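Local atomic coordinates of D-threo-3-hydroxyaspartate dehydratase (Delftia, PDB entry 3WQC), a protein that catalyses the deamination of D-threo-3-hydroxyaspartate to oxaloacetate and ammonium, using pyridoxal 5'-phosphate and a divalent metal ion. Residues B[94-99]-B[118-123]; B[124-129]-B[166-171]; B[137-142]-B[172-177]; B[149-154]-B[180-185]. One frame throughout, in Å; residues are numbered along the deposited sequence.

In the fold
All four contacts lie in the alanine racemase-like barrel domain, but at different depths. Contacts 2 and 3 hold the same two helix-strand units at the periphery: contact 2 sets their outer helices, 122-135 and 159-171, side by side through small apolar groups, while contact 3 pairs the strands that follow those helices, 140-146 and 175-180, by backbone hydrogen bonds, with one exposed arginine and partly exposed glutamates. Contact 1 is wholly buried and joins a loop to neighbouring strand 114-119 by Ile118 packing, one direct hydrogen bond and a water. Contact 4, also largely buried, joins loops beside the cofactor, where rings and a guanidinium replace aliphatic chains. Contacts 1 and 4 both touch the second subunit.

Contact 1 (B[94-99]-B[118-123]); sequences AVSMAP and IVDSVA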
# COMPACT_ATOMS: atom_id res chain seq x y z
N ALA B 94 18.67 0.34 9.54
CA ALA B 94 18.45 1.62 10.27
C ALA B 94 17.04 1.65 10.88
O ALA B 94 16.29 2.64 10.69
CB ALA B 94 18.73 2.83 9.36
N VAL B 95 16.71 0.62 11.65
CA VAL B 95 15.47 0.63 12.45
C VAL B 95 15.92 0.05 13.82
O VAL B 95 16.59 -0.96 13.84
CB VAL B 95 14.35 -0.29 11.86
CG1 VAL B 95 13.13 -0.35 12.76
CG2 VAL B 95 13.95 0.26 10.47
N SER B 96 15.50 0.71 14.92
CA SER B 96 15.88 0.29 16.29
C SER B 96 15.77 -1.24 16.39
O SER B 96 14.70 -1.83 16.12
CB SER B 96 14.86 0.89 17.28
OG SER B 96 14.77 2.28 17.21
N MET B 97 16.84 -1.91 16.82
CA MET B 97 16.92 -3.37 16.74
C MET B 97 15.96 -4.04 17.73
O MET B 97 16.00 -3.71 18.96
CB MET B 97 18.35 -3.82 17.01
CG MET B 97 18.52 -5.32 16.88
SD MET B 97 18.11 -5.88 15.19
CE MET B 97 18.49 -7.63 15.41
N ALA B 98 15.14 -5.02 17.27
CA ALA B 98 14.33 -5.82 18.14
C ALA B 98 15.15 -7.02 18.58
O ALA B 98 15.73 -7.73 17.73
CB ALA B 98 13.13 -6.33 17.37
N PRO B 99 15.23 -7.29 19.90
CA PRO B 99 16.00 -8.46 20.33
C PRO B 99 15.64 -9.76 19.65
O PRO B 99 16.54 -10.59 19.37
CB PRO B 99 15.67 -8.48 21.86
CG PRO B 99 15.51 -7.00 22.21
CD PRO B 99 14.72 -6.43 21.01
N ILE B 118 21.26 -0.72 14.92
CA ILE B 118 21.17 0.55 15.62
C ILE B 118 20.34 0.34 16.87
O ILE B 118 19.40 -0.48 16.91
CB ILE B 118 20.61 1.70 14.73
CG1 ILE B 118 19.11 1.59 14.49
CG2 ILE B 118 21.41 1.77 13.40
CD1 ILE B 118 18.55 2.83 13.77
N VAL B 119 20.63 1.14 17.90
CA VAL B 119 19.83 1.14 19.15
C VAL B 119 19.70 2.58 19.63
O VAL B 119 20.52 3.46 19.30
CB VAL B 119 20.43 0.26 20.31
CG1 VAL B 119 20.53 -1.19 19.84
CG2 VAL B 119 21.77 0.79 20.79
N ASP B 120 18.78 2.77 20.59
CA ASP B 120 18.62 4.07 21.28
C ASP B 120 18.26 3.90 22.75
O ASP B 120 17.77 4.88 23.37
CB ASP B 120 17.63 5.00 20.57
CG ASP B 120 16.23 4.53 20.64
OD1 ASP B 120 15.91 3.46 21.21
OD2 ASP B 120 15.33 5.28 20.11
N SER B 121 18.56 2.70 23.32
CA SER B 121 18.19 2.46 24.68
C SER B 121 19.24 1.55 25.34
O SER B 121 19.88 0.75 24.66
CB SER B 121 16.78 1.84 24.79
OG SER B 121 16.76 0.54 24.22
N VAL B 122 19.34 1.70 26.66
CA VAL B 122 20.22 0.78 27.42
C VAL B 122 19.70 -0.66 27.28
O VAL B 122 20.47 -1.59 27.11
CB VAL B 122 20.26 1.22 28.87
CG1 VAL B 122 21.03 0.17 29.69
CG2 VAL B 122 20.92 2.61 29.00
N ALA B 123 18.36 -0.88 27.39
CA ALA B 123 17.84 -2.28 27.32
C ALA B 123 18.19 -2.92 25.97
O ALA B 123 18.57 -4.11 25.94
CB ALA B 123 16.36 -2.32 27.51
O HOH W 1 19.10 -2.17 13.76
O HOH W 2 13.19 3.28 18.94
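Ile118 leans its CD1 methyl on the backbone of Ala94 and Val95, where the chain leaves strand 90-93 of the parallel barrel sheet and loops alongside the neighbouring strand 114-119. This is the tight part of the contact: CD1 lies 3.5 Å from Ala94 C and 3.6 Å from Val95 N. The methyl gets there because CG1 stands between the backbone N and the carbonyl carbon (chi1 75°) and the chain then runs on extended. One direct bond ties the loop to the strand, Met97 N to Ile118 O at 2.9 Å. Met97 CB lies beside that oxygen, and CG, anti to the backbone N (chi1 -178°), leads the sulfur away from the strand. An alanine in place of Ile118 would probably leave a gap beneath the Ala94-Val95 peptide and let this cofactor-lining loop shift, since Ala94 belongs to the pyridoxal phosphate pocket. The other side is looser. Ser96 has two conformers, and its OG reaches Asp120 at best through a doubtful water; Asp120 OD2 accepts its stronger bond from Gly153 N. A second water, between the two backbones, accepts from Ile118 N at 2.8 Å and donates to Val95 O at 2.8 Å.

Contact 2 (B[124-129]-B[166-171]); sequences AAQAIA and GRTLHD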
# COMPACT_ATOMS: atom_id res chain seq x y z
N ALA B 124 18.07 -2.15 24.84
CA ALA B 124 18.42 -2.81 23.54
C ALA B 124 19.91 -3.10 23.48
O ALA B 124 20.33 -4.15 22.98
CB ALA B 124 17.96 -1.95 22.36
N ALA B 125 20.73 -2.18 24.01
CA ALA B 125 22.17 -2.41 24.02
C ALA B 125 22.52 -3.64 24.85
O ALA B 125 23.40 -4.40 24.49
CB ALA B 125 22.89 -1.13 24.52
N GLN B 126 21.88 -3.77 26.02
CA GLN B 126 22.16 -4.90 26.88
C GLN B 126 21.73 -6.19 26.15
O GLN B 126 22.47 -7.20 26.28
CB GLN B 126 21.33 -4.83 28.17
CG GLN B 126 21.84 -3.75 29.14
CD GLN B 126 21.05 -3.69 30.42
OE1 GLN B 126 19.96 -4.28 30.53
NE2 GLN B 126 21.56 -2.96 31.42
N ALA B 127 20.61 -6.18 25.42
CA ALA B 127 20.18 -7.43 24.75
C ALA B 127 21.19 -7.85 23.69
O ALA B 127 21.53 -9.04 23.53
CB ALA B 127 18.80 -7.21 24.11
N ILE B 128 21.64 -6.88 22.89
CA ILE B 128 22.64 -7.18 21.84
C ILE B 128 23.94 -7.69 22.49
O ILE B 128 24.48 -8.72 22.02
CB ILE B 128 22.92 -5.99 20.95
CG1 ILE B 128 21.64 -5.55 20.17
CG2 ILE B 128 24.04 -6.34 19.93
CD1 ILE B 128 21.82 -4.34 19.25
N ALA B 129 24.44 -6.99 23.51
CA ALA B 129 25.75 -7.39 24.07
C ALA B 129 25.60 -8.77 24.71
O ALA B 129 26.53 -9.57 24.60
CB ALA B 129 26.13 -6.32 25.10
N GLY B 166 26.58 3.80 25.12
CA GLY B 166 27.87 3.50 24.53
C GLY B 166 28.75 2.58 25.40
O GLY B 166 29.39 1.68 24.87
N ARG B 167 28.76 2.80 26.73
CA ARG B 167 29.51 1.89 27.62
C ARG B 167 28.94 0.51 27.63
O ARG B 167 29.66 -0.47 27.68
CB ARG B 167 29.58 2.52 29.02
CG ARG B 167 30.45 3.74 29.04
CD ARG B 167 30.32 4.48 30.36
NE ARG B 167 31.26 5.62 30.40
CZ ARG B 167 31.04 6.69 31.16
NH1 ARG B 167 29.86 6.83 31.82
NH2 ARG B 167 31.92 7.68 31.18
N THR B 168 27.60 0.40 27.63
CA THR B 168 27.00 -0.94 27.67
C THR B 168 27.52 -1.74 26.45
O THR B 168 27.89 -2.92 26.54
CB THR B 168 25.47 -0.84 27.61
OG1 THR B 168 25.01 -0.18 28.79
CG2 THR B 168 24.82 -2.23 27.49
N LEU B 169 27.52 -1.05 25.26
CA LEU B 169 28.02 -1.74 24.06
C LEU B 169 29.52 -2.03 24.13
O LEU B 169 29.98 -3.17 23.91
CB LEU B 169 27.72 -0.85 22.81
CG LEU B 169 26.21 -0.74 22.51
CD1 LEU B 169 26.02 0.41 21.46
CD2 LEU B 169 25.59 -2.06 22.02
N HIS B 170 30.30 -0.98 24.48
CA HIS B 170 31.77 -1.13 24.42
C HIS B 170 32.34 -2.06 25.50
O HIS B 170 33.14 -2.97 25.24
CB HIS B 170 32.37 0.26 24.53
CG HIS B 170 33.85 0.27 24.40
ND1 HIS B 170 34.47 0.06 23.20
CD2 HIS B 170 34.84 0.53 25.30
CE1 HIS B 170 35.82 0.12 23.37
NE2 HIS B 170 36.04 0.44 24.62
N ASP B 171 31.81 -1.91 26.75
CA ASP B 171 32.27 -2.73 27.87
C ASP B 171 31.77 -4.16 27.63
O ASP B 171 32.39 -5.13 28.11
CB ASP B 171 31.65 -2.29 29.18
CG ASP B 171 32.11 -0.94 29.62
OD1 ASP B 171 33.15 -0.42 29.18
OD2 ASP B 171 31.38 -0.35 30.52
O HOH W 3 24.07 -1.44 31.17
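Thr168 OG1 is held twice at the edge of this helix pair: it bonds back to Ala164 O one turn earlier in its own helix, and it accepts 2.9 Å from a water that in turn accepts from Gln126 NE2 on the facing helix, also at 2.9 Å. The two segments belong to helices 122-135 and 159-171, outer helices of the α/β barrel, and they run almost exactly parallel, 6° apart, with their axes 8.8 Å from each other. The close approach is consistent with the small side chains of Ala125 and Ala129 on one helix. Ala125 CB points toward the other helix and settles between Thr168 CG2 at 3.7 Å and Leu169 CD2 at 3.8 Å. Thr168 divides its branches between the two kinds of partner: CG2, anti to the backbone N (chi1 of OG1 -65°), faces the neighbouring helix, and OG1 turns to the water and to Ala164 O. Gln126 crosses the threonine at an angle; its CB bond leads away from the other helix, yet Gln126 CG still passes Thr168 CG2 at 3.7 Å before the extended chain carries the amide to the water. Toward the barrel, Leu169 and Ile128 both rest on Val141 of strand 140-146, sealing the helices onto the sheet. Further along, Ala129 CB stops 4.1 Å from Thr168 O.

Contact 3 (B[137-142]-B[172-177]); sequences EAFEVW and GGMRLG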
# COMPACT_ATOMS: atom_id res chain seq x y z
N GLU B 137 29.95 -13.19 19.10
CA GLU B 137 29.83 -12.25 17.99
C GLU B 137 29.95 -10.81 18.51
O GLU B 137 29.17 -10.41 19.38
CB GLU B 137 28.46 -12.36 17.24
CG GLU B 137 28.34 -11.48 16.00
CD GLU B 137 29.26 -11.90 14.87
OE1 GLU B 137 29.47 -11.09 13.93
OE2 GLU B 137 29.75 -13.06 14.88
N ALA B 138 30.93 -10.06 17.98
CA ALA B 138 31.09 -8.65 18.31
C ALA B 138 30.24 -7.89 17.27
O ALA B 138 30.73 -7.41 16.24
CB ALA B 138 32.53 -8.22 18.28
N PHE B 139 28.96 -7.80 17.54
CA PHE B 139 28.09 -7.01 16.64
C PHE B 139 28.56 -5.58 16.51
O PHE B 139 29.02 -5.00 17.56
CB PHE B 139 26.65 -6.92 17.20
CG PHE B 139 25.91 -8.26 17.11
CD1 PHE B 139 25.29 -8.60 15.87
CD2 PHE B 139 25.79 -9.15 18.20
CE1 PHE B 139 24.54 -9.82 15.77
CE2 PHE B 139 25.10 -10.34 18.09
CZ PHE B 139 24.47 -10.68 16.89
N GLU B 140 28.37 -4.96 15.32
CA GLU B 140 28.64 -3.53 15.18
C GLU B 140 27.31 -2.83 15.40
O GLU B 140 26.29 -3.15 14.70
CB GLU B 140 29.19 -3.22 13.80
CG GLU B 140 29.47 -1.71 13.71
CD GLU B 140 30.25 -1.32 12.48
OE1 GLU B 140 30.26 -0.06 12.20
OE2 GLU B 140 30.93 -2.17 11.81
N VAL B 141 27.27 -1.84 16.28
CA VAL B 141 26.05 -1.18 16.67
C VAL B 141 26.33 0.31 16.66
O VAL B 141 27.37 0.78 17.16
CB VAL B 141 25.56 -1.61 18.07
CG1 VAL B 141 24.22 -0.97 18.42
CG2 VAL B 141 25.48 -3.14 18.18
N TRP B 142 25.39 1.06 16.03
CA TRP B 142 25.44 2.53 16.06
C TRP B 142 24.35 3.02 16.95
O TRP B 142 23.30 2.36 17.12
CB TRP B 142 25.25 3.13 14.68
CG TRP B 142 26.32 2.71 13.69
CD1 TRP B 142 27.38 1.79 13.80
CD2 TRP B 142 26.37 3.20 12.32
NE1 TRP B 142 28.04 1.67 12.60
CE2 TRP B 142 27.47 2.51 11.66
CE3 TRP B 142 25.57 4.09 11.58
CZ2 TRP B 142 27.77 2.73 10.28
CZ3 TRP B 142 25.86 4.31 10.21
CH2 TRP B 142 26.95 3.64 9.58
N GLY B 172 30.63 -4.29 26.89
CA GLY B 172 30.02 -5.57 26.61
C GLY B 172 30.71 -6.32 25.51
O GLY B 172 30.25 -7.44 25.19
N GLY B 173 31.74 -5.75 24.87
CA GLY B 173 32.49 -6.41 23.80
C GLY B 173 31.93 -6.28 22.42
O GLY B 173 32.42 -6.90 21.45
N MET B 174 30.96 -5.38 22.29
CA MET B 174 30.47 -5.08 20.93
C MET B 174 31.26 -3.94 20.32
O MET B 174 32.09 -3.28 21.00
CB MET B 174 28.99 -4.66 21.02
CG MET B 174 28.08 -5.69 21.77
SD MET B 174 28.10 -7.36 20.94
CE MET B 174 29.08 -8.39 22.09
N ARG B 175 31.06 -3.71 19.01
CA ARG B 175 31.81 -2.66 18.32
C ARG B 175 30.88 -1.47 18.24
O ARG B 175 29.89 -1.49 17.45
CB ARG B 175 32.19 -3.12 16.88
CG ARG B 175 32.80 -2.01 16.01
CD ARG B 175 33.26 -2.52 14.60
NE ARG B 175 34.34 -3.46 14.75
CZ ARG B 175 35.21 -3.72 13.80
NH1 ARG B 175 36.20 -4.55 14.03
NH2 ARG B 175 35.06 -3.17 12.60
N LEU B 176 31.12 -0.42 19.01
CA LEU B 176 30.32 0.81 18.94
C LEU B 176 30.87 1.56 17.71
O LEU B 176 32.00 2.09 17.67
CB LEU B 176 30.56 1.62 20.21
CG LEU B 176 29.90 2.97 20.23
CD1 LEU B 176 28.49 3.07 19.93
CD2 LEU B 176 30.16 3.78 21.53
N GLY B 177 30.11 1.54 16.62
CA GLY B 177 30.64 1.90 15.33
C GLY B 177 30.35 3.32 14.91
O GLY B 177 30.92 3.82 13.90
O HOH W 4 32.23 1.92 12.37
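Strands 140-146 and 175-180 are neighbours in the parallel sheet of the barrel, and their pairing starts where Arg175 N donates to Phe139 O at 2.8 Å. Val141 N then returns to Arg175 O at 2.9 Å, and Gly177 N goes on to Val141 O, its hydrogen coming from above the carbonyl plane. Arg175 thus straddles Glu140, and Val141 straddles Leu176, the parallel pattern. Just before the strand, Gly173 ends helix 159-171 with a Schellman motif at positive phi. Strand 140-146, helix 159-171 and the adjacent parallel strand 175-180 form a β-α-β crossover, and Met174 lies between the helix end and the strand. Its chain, bent at chi2 and chi3, runs side by side with Phe139, and SD sits at the edge of the ring, 5.3 Å from the centroid, a Met-aromatic contact. One face of that ring is covered by Glu137 CG, while the Glu137 carboxylate makes a salt bridge with Arg109. On the side bearing Glu140 and Arg175, the carboxylate lies across the arginine's aliphatic part, OE2 3.7 Å from CD; the guanidinium turns past it, with NH2 4.3 Å off, beyond a salt bridge. Instead Glu140 OE1, which lies in the indole plane, accepts a nearly straight bond (177°) from Trp142 NE1 at 2.8 Å, and a water links OE1 to Gly177 O. Gly177 fits under this pair because it has no side chain: a CB would collide with both Glu140 OE1 and Trp142 NE1.

Contact 4 (B[149-154]-B[180-185]); sequences GHRSGV and LTHAGS. With PLP (pyridoxal-5'-phosphate), chain J.
Two irregular loops meet here at the C-terminal ends of strands 140-146 and 175-180, the side of the barrel that carries the cofactor, and come closest at His150 and Ser185, whose CA atoms are 5.5 Å apart. In the second loop an inverse gamma turn centred on Ala183 swings the backbone so that Gly184 lies against the His150 ring. Gly184 CA sits 3.5 Å from the ring centroid, 6° off the normal, a CH-pi contact that leaves no room for a CB. His150 brings its ring there with CG anti to the backbone N (chi1 179°). An alanine in place of His150 would probably strip Gly184 of the ring over it and leave the water at His182 without its second histidine. That water joins His150 NE2 at 3.0 Å to His182 NE2 at 2.8 Å and lies in the plane of the latter ring. His182 lies face-on to the pyridine ring, with PLP C3 3.8 Å above its plane and Gly184 N on the opposite face; a bond from ND1 to Gly226 O fixes its rotation. Arg151 crosses obliquely, its guanidinium plane 26° from the imidazole, so that His182 CD2 lies over its face. NH1 is anchored by Asn328 of the second subunit, consistent with that subunit helping to position this pocket residue. At the guanidinium edge NH2 donates to PLP O3, 3.1 Å away with 162° at the hydrogen.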
# COMPACT_ATOMS: atom_id res chain seq x y z
N GLY B 149 13.13 15.77 16.91
CA GLY B 149 11.90 15.36 17.51
C GLY B 149 11.02 14.48 16.65
O GLY B 149 9.86 14.27 16.96
N HIS B 150 11.56 14.03 15.52
CA HIS B 150 10.76 13.32 14.54
C HIS B 150 10.28 11.95 15.02
O HIS B 150 9.06 11.62 14.79
CB HIS B 150 11.60 13.14 13.22
CG HIS B 150 10.90 12.41 12.14
ND1 HIS B 150 9.75 12.92 11.52
CD2 HIS B 150 11.25 11.22 11.46
CE1 HIS B 150 9.36 12.00 10.54
NE2 HIS B 150 10.27 10.99 10.50
N ARG B 151 11.19 11.11 15.57
CA ARG B 151 10.85 9.68 15.69
C ARG B 151 11.83 9.06 16.76
O ARG B 151 11.70 9.43 17.88
CB ARG B 151 11.07 8.96 14.31
CG ARG B 151 10.44 7.55 14.21
CD ARG B 151 10.52 7.21 12.72
NE ARG B 151 11.87 7.00 12.22
CZ ARG B 151 12.19 6.94 10.88
NH1 ARG B 151 11.26 7.23 9.95
NH2 ARG B 151 13.42 6.56 10.50
N SER B 152 12.68 8.07 16.48
CA SER B 152 13.50 7.37 17.48
C SER B 152 14.77 8.15 17.77
O SER B 152 15.09 9.24 17.16
CB SER B 152 13.93 6.02 16.89
OG SER B 152 12.78 5.21 16.60
N GLY B 153 15.50 7.72 18.81
CA GLY B 153 16.80 8.32 19.03
C GLY B 153 16.97 8.93 20.42
O GLY B 153 16.06 9.44 21.08
N VAL B 154 18.22 8.86 20.87
CA VAL B 154 18.65 9.52 22.11
C VAL B 154 18.73 11.01 21.82
O VAL B 154 19.34 11.41 20.76
CB VAL B 154 20.07 8.98 22.48
CG1 VAL B 154 20.56 9.66 23.77
CG2 VAL B 154 20.03 7.47 22.59
N LEU B 180 23.97 7.87 14.24
CA LEU B 180 23.25 8.27 13.04
C LEU B 180 22.02 9.07 13.46
O LEU B 180 21.48 8.85 14.58
CB LEU B 180 22.81 7.07 12.15
CG LEU B 180 21.64 6.21 12.66
CD1 LEU B 180 21.07 5.37 11.49
CD2 LEU B 180 22.03 5.26 13.83
N THR B 181 21.51 9.90 12.54
CA THR B 181 20.28 10.62 12.81
C THR B 181 19.54 10.74 11.47
O THR B 181 20.22 10.73 10.40
CB THR B 181 20.52 12.05 13.42
OG1 THR B 181 19.23 12.52 13.86
CG2 THR B 181 21.12 12.99 12.43
N HIS B 182 18.21 10.87 11.53
CA HIS B 182 17.41 11.14 10.35
C HIS B 182 16.52 12.26 10.64
O HIS B 182 15.57 12.13 11.51
CB HIS B 182 16.58 9.86 10.09
CG HIS B 182 15.52 9.99 9.03
ND1 HIS B 182 15.76 10.33 7.68
CD2 HIS B 182 14.12 9.82 9.15
CE1 HIS B 182 14.52 10.28 7.02
NE2 HIS B 182 13.57 10.03 7.88
N ALA B 183 16.71 13.42 9.96
CA ALA B 183 15.88 14.58 10.32
C ALA B 183 14.59 14.57 9.51
O ALA B 183 14.41 15.38 8.57
CB ALA B 183 16.66 15.89 10.19
N GLY B 184 13.70 13.61 9.77
CA GLY B 184 12.45 13.39 8.97
C GLY B 184 11.46 14.53 9.07
O GLY B 184 10.52 14.59 8.26
N SER B 185 11.66 15.46 10.01
CA SER B 185 10.79 16.63 10.10
C SER B 185 11.07 17.53 8.91
O SER B 185 10.25 18.45 8.69
CB SER B 185 11.01 17.46 11.38
OG SER B 185 12.31 18.10 11.37
N1 PLP J . 17.54 7.34 7.03
C2 PLP J . 16.55 6.67 7.67
C2A PLP J . 16.77 6.13 9.06
C3 PLP J . 15.30 6.47 6.99
O3 PLP J . 14.34 5.79 7.61
C4 PLP J . 15.15 7.01 5.66
C4A PLP J . 13.93 6.78 4.97
C5 PLP J . 16.25 7.70 5.07
C6 PLP J . 17.41 7.91 5.83
C5A PLP J . 16.14 8.30 3.69
O4P PLP J . 15.16 9.44 3.73
P PLP J . 14.59 9.95 2.32
O1P PLP J . 15.81 10.10 1.49
O2P PLP J . 13.97 11.26 2.67
O3P PLP J . 13.69 8.94 1.75
O HOH W 5 10.82 9.83 7.79